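Local structure of penicillin-binding protein 2B (Streptococcus pneumoniae, 2WAD) at residues Gln271-Glu274 / Val275-Lys279; Asn654-Leu657 / Thr658-Val661. The protein probably forms the peptide cross-links between adjacent glycan strands of cell-wall peptidoglycan, and binds penicillin. All coordinates share one frame; numbering follows the deposited sequence.

Contact 1 of 2, residues Gln271-Glu274 / Val275-Lys279; sequences QYEE and VLQGK. Unlike the reference sequence in segment 275-279: V275 (reference Thr).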
loop_
_atom_site.group_PDB
_atom_site.type_symbol
_atom_site.label_atom_id
_atom_site.label_comp_id
_atom_site.label_asym_id
_atom_site.label_seq_id
_atom_site.Cartn_x
_atom_site.Cartn_y
_atom_site.Cartn_z
ATOM N N GLN A 271 -0.558 -0.332 7.982
ATOM C CA GLN A 271 -1.448 -1.486 7.911
ATOM C C GLN A 271 -1.304 -2.435 9.106
ATOM O O GLN A 271 -2.300 -2.949 9.618
ATOM C CB GLN A 271 -1.228 -2.226 6.591
ATOM C CG GLN A 271 -2.211 -3.312 6.350
ATOM C CD GLN A 271 -3.576 -2.777 5.968
ATOM O OE1 GLN A 271 -4.522 -3.549 5.777
ATOM N NE2 GLN A 271 -3.683 -1.457 5.852
ATOM N N TYR A 272 -0.068 -2.668 9.539
ATOM C CA TYR A 272 0.216 -3.641 10.588
ATOM C C TYR A 272 0.641 -2.987 11.897
ATOM O O TYR A 272 1.298 -3.608 12.735
ATOM C CB TYR A 272 1.247 -4.670 10.115
ATOM C CG TYR A 272 0.667 -5.577 9.055
ATOM C CD1 TYR A 272 0.754 -5.248 7.712
ATOM C CD2 TYR A 272 -0.039 -6.717 9.403
ATOM C CE1 TYR A 272 0.189 -6.052 6.727
ATOM C CE2 TYR A 272 -0.599 -7.525 8.438
ATOM C CZ TYR A 272 -0.487 -7.199 7.108
ATOM O OH TYR A 272 -1.063 -8.013 6.158
ATOM N N GLU A 273 0.220 -1.737 12.066
ATOM C CA GLU A 273 0.465 -0.953 13.270
ATOM C C GLU A 273 0.101 -1.686 14.564
ATOM O O GLU A 273 0.850 -1.655 15.528
ATOM C CB GLU A 273 -0.277 0.391 13.176
ATOM C CG GLU A 273 -0.470 1.133 14.498
ATOM C CD GLU A 273 0.830 1.480 15.200
ATOM O OE1 GLU A 273 1.820 1.885 14.538
ATOM O OE2 GLU A 273 0.839 1.370 16.444
ATOM N N GLU A 274 -1.055 -2.331 14.605
ATOM C CA GLU A 274 -1.457 -3.052 15.808
ATOM C C GLU A 274 -0.446 -4.159 16.120
ATOM O O GLU A 274 -0.207 -4.486 17.272
ATOM C CB GLU A 274 -2.855 -3.649 15.597
ATOM C CG GLU A 274 -3.635 -3.918 16.877
ATOM C CD GLU A 274 -4.670 -5.030 16.745
ATOM O OE1 GLU A 274 -5.354 -5.147 15.701
ATOM O OE2 GLU A 274 -4.801 -5.794 17.723
ATOM N N VAL A 275 0.122 -4.776 15.088
ATOM C CA VAL A 275 1.086 -5.850 15.293
ATOM C C VAL A 275 2.450 -5.283 15.686
ATOM O O VAL A 275 3.115 -5.833 16.553
ATOM C CB VAL A 275 1.248 -6.728 14.029
ATOM C CG1 VAL A 275 2.352 -7.761 14.259
ATOM C CG2 VAL A 275 -0.060 -7.420 13.658
ATOM N N LEU A 276 2.870 -4.188 15.058
ATOM C CA LEU A 276 4.230 -3.692 15.241
ATOM C C LEU A 276 4.415 -2.917 16.557
ATOM O O LEU A 276 5.509 -2.920 17.140
ATOM C CB LEU A 276 4.669 -2.852 14.039
ATOM C CG LEU A 276 4.755 -3.533 12.665
ATOM C CD1 LEU A 276 4.662 -2.491 11.558
ATOM C CD2 LEU A 276 6.012 -4.368 12.503
ATOM N N GLN A 277 3.350 -2.282 17.044
ATOM C CA GLN A 277 3.441 -1.420 18.235
ATOM C C GLN A 277 3.900 -2.155 19.491
ATOM O O GLN A 277 3.305 -3.150 19.886
ATOM C CB GLN A 277 2.113 -0.711 18.520
ATOM C CG GLN A 277 2.161 0.311 19.668
ATOM C CD GLN A 277 3.023 1.507 19.323
ATOM O OE1 GLN A 277 2.867 2.102 18.254
ATOM N NE2 GLN A 277 3.958 1.844 20.201
ATOM N N GLY A 278 4.957 -1.665 20.130
ATOM C CA GLY A 278 5.466 -2.321 21.322
ATOM C C GLY A 278 4.391 -2.444 22.385
ATOM O O GLY A 278 3.527 -1.578 22.514
ATOM N N LYS A 279 4.431 -3.537 23.138
ATOM C CA LYS A 279 3.562 -3.677 24.300
ATOM C C LYS A 279 4.141 -2.830 25.432
ATOM O O LYS A 279 5.320 -2.932 25.762
ATOM C CB LYS A 279 3.454 -5.143 24.723
ATOM C CG LYS A 279 2.543 -5.388 25.916
ATOM C CD LYS A 279 2.892 -6.697 26.619
ATOM C CE LYS A 279 2.223 -6.802 27.987
ATOM N NZ LYS A 279 2.882 -5.936 29.016
#

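Contact 2 of 2, residues Asn654-Leu657 / Thr658-Val661; sequences NTNL and TKNV. Unlike the reference sequence in segment 658-661: K659 (reference Asn), N660 (reference Gly).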
loop_
_atom_site.group_PDB
_atom_site.type_symbol
_atom_site.label_atom_id
_atom_site.label_comp_id
_atom_site.label_asym_id
_atom_site.label_seq_id
_atom_site.Cartn_x
_atom_site.Cartn_y
_atom_site.Cartn_z
ATOM N N ASN A 654 2.906 1.376 -26.091
ATOM C CA ASN A 654 4.066 0.898 -26.825
ATOM C C ASN A 654 3.610 0.730 -28.272
ATOM O O ASN A 654 2.665 -0.005 -28.544
ATOM C CB ASN A 654 4.593 -0.420 -26.226
ATOM C CG ASN A 654 5.896 -0.898 -26.878
ATOM O OD1 ASN A 654 6.026 -0.881 -28.104
ATOM N ND2 ASN A 654 6.870 -1.304 -26.058
ATOM N N THR A 655 4.238 1.460 -29.187
ATOM C CA THR A 655 3.801 1.494 -30.584
ATOM C C THR A 655 4.491 0.432 -31.442
ATOM O O THR A 655 4.238 0.349 -32.641
ATOM C CB THR A 655 4.004 2.902 -31.255
ATOM O OG1 THR A 655 5.354 3.350 -31.078
ATOM C CG2 THR A 655 3.070 3.960 -30.681
ATOM N N ASN A 656 5.357 -0.388 -30.854
ATOM C CA ASN A 656 5.961 -1.490 -31.608
ATOM C C ASN A 656 4.993 -2.521 -32.187
ATOM O O ASN A 656 4.429 -3.345 -31.456
ATOM C CB ASN A 656 6.982 -2.231 -30.750
ATOM C CG ASN A 656 8.378 -1.770 -31.020
ATOM O OD1 ASN A 656 8.585 -0.881 -31.841
ATOM N ND2 ASN A 656 9.348 -2.358 -30.333
ATOM N N LEU A 657 4.851 -2.518 -33.507
ATOM C CA LEU A 657 3.923 -3.445 -34.168
ATOM C C LEU A 657 4.637 -4.656 -34.784
ATOM O O LEU A 657 3.989 -5.605 -35.250
ATOM C CB LEU A 657 3.006 -2.716 -35.172
ATOM C CG LEU A 657 3.583 -1.961 -36.378
ATOM C CD1 LEU A 657 3.730 -2.891 -37.590
ATOM C CD2 LEU A 657 2.726 -0.751 -36.754
ATOM N N THR A 658 5.972 -4.631 -34.743
ATOM C CA THR A 658 6.793 -5.744 -35.225
ATOM C C THR A 658 7.181 -6.810 -34.185
ATOM O O THR A 658 7.380 -7.972 -34.536
ATOM C CB THR A 658 8.023 -5.256 -36.037
ATOM O OG1 THR A 658 9.086 -4.864 -35.156
ATOM C CG2 THR A 658 7.643 -4.086 -36.951
ATOM N N LYS A 659 7.287 -6.447 -32.910
ATOM C CA LYS A 659 7.321 -7.477 -31.875
ATOM C C LYS A 659 6.629 -7.020 -30.590
ATOM O O LYS A 659 6.729 -5.853 -30.225
ATOM C CB LYS A 659 8.753 -7.933 -31.590
ATOM C CG LYS A 659 9.593 -6.885 -30.882
ATOM C CD LYS A 659 10.862 -7.471 -30.280
ATOM C CE LYS A 659 11.877 -6.362 -30.030
ATOM N NZ LYS A 659 11.171 -5.042 -29.948
ATOM N N ASN A 660 5.929 -7.926 -29.910
ATOM C CA ASN A 660 5.205 -7.586 -28.673
ATOM C C ASN A 660 5.939 -8.134 -27.456
ATOM O O ASN A 660 5.911 -9.330 -27.187
ATOM C CB ASN A 660 3.763 -8.123 -28.692
ATOM C CG ASN A 660 2.871 -7.479 -27.620
ATOM O OD1 ASN A 660 3.215 -7.412 -26.433
ATOM N ND2 ASN A 660 1.732 -6.957 -28.056
ATOM N N VAL A 661 6.603 -7.259 -26.715
ATOM C CA VAL A 661 7.419 -7.710 -25.585
ATOM C C VAL A 661 6.612 -8.137 -24.361
ATOM O O VAL A 661 7.166 -8.720 -23.437
ATOM C CB VAL A 661 8.479 -6.663 -25.192
ATOM C CG1 VAL A 661 9.361 -6.299 -26.415
ATOM C CG2 VAL A 661 7.829 -5.393 -24.636
#

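Contact 1 of 2, residues Gln271-Glu274 / Val275-Lys279
The carbonyl oxygen of Y272 is where this single turn closes. L276 N reaches Y272 O at 2.9 Å with an N-H...O angle of 148°, while V275 N adds a weak, strongly bent bond to the same oxygen. One residue on, Q277 N donates to E273 O at 3.0 Å. The side chains follow the rise of the turn. L276 lays CG 3.5 Å from Y272 O, shielding that oxygen with apolar surface, and its CD1 rests 4.3 Å from Y272 CB. V275 meets the tyrosine differently: CG2 comes to the edge of the ring, close to its plane, 4.3 Å from CD2. On another side E273 and Q277 run side by side, and Q277 CB sits 3.2 Å from E273 OE2. The carboxylate gets there because CG stands anti to the backbone N (chi1 162°) and the chain then bends at chi2. The backbone bonds belong to the very short helix 273-276, with Y272 at its N-cap position and also the first residue to leave helix 267-271, a one-residue break between two helical pieces. Further out, E273 OE1 forms a salt bridge with R60 and accepts from G264 N, and OE2 bonds Y257 OH, so both oxygens of this buried carboxylate are satisfied. Y272 OH bonds D494 as its ring touches V547, and V275 packs on I550, bringing the turn against strand 547-553.

Contact 2 of 2, residues Asn654-Leu657 / Thr658-Val661
The amide of N656 meets K659 at its nitrogen end: NZ lies 3.3 Å from ND2, beyond the group and displaced to one side of its plane, with the two side chains running alongside and pointing the same way. Both atoms are donors, so no hydrogen bond joins them. K659 O, 3.7 Å from N656 CB, sits on that same side. The second amide, that of N654, has V661 CG2 approaching obliquely over one face at the ND2 end, 4.4 Å from ND2. At its other end OD1 accepts from N656 N at 2.9 Å, in the carbonyl plane and with an N-H...O angle of 153°; this is an Asx turn. At the tip of the loop L657 CD1 and T658 CG2 touch at 4.1 Å. K659 starts with CG wedged between its backbone N and carbonyl carbon (chi1 70°), and a bend at chi4 swings the ammonium back toward N656. The loop joins strand 645-650 of the central antiparallel sheet to the C-terminal helix 661-676 of the transpeptidase domain, which N660 caps through OD1 to G662 N. E331 of helix 314-334 receives a salt bridge from K659 NZ and a hydrogen bond from N654 ND2, while N656 ND2 bonds N334 weakly. With its two oxygens so engaged, the E331 carboxylate probably stays ionised, and its charge would offset the crowding of donors.

Contact 1 comes first along the chain and is complete long before contact 2 begins; their centres lie 47 Å apart, on opposite sides of the chain's centre, with nearest atoms about 31 Å from each other. They share no helix or sheet. Residues 271-279 belong to the part of the chain related to PBP dimerisation domains, yet they pack on strand 547-553, which pairs with strand 307-310 in a mixed sheet, so contact 1 lies where the N-terminal part meets the transpeptidase part. Residues 654-661 belong to the transpeptidase domain itself, between an inner strand of its antiparallel sheet and the last helix. One thus concerns inter-domain packing, the other the internal build of the domain carrying S386, the probable acyl-ester nucleophile.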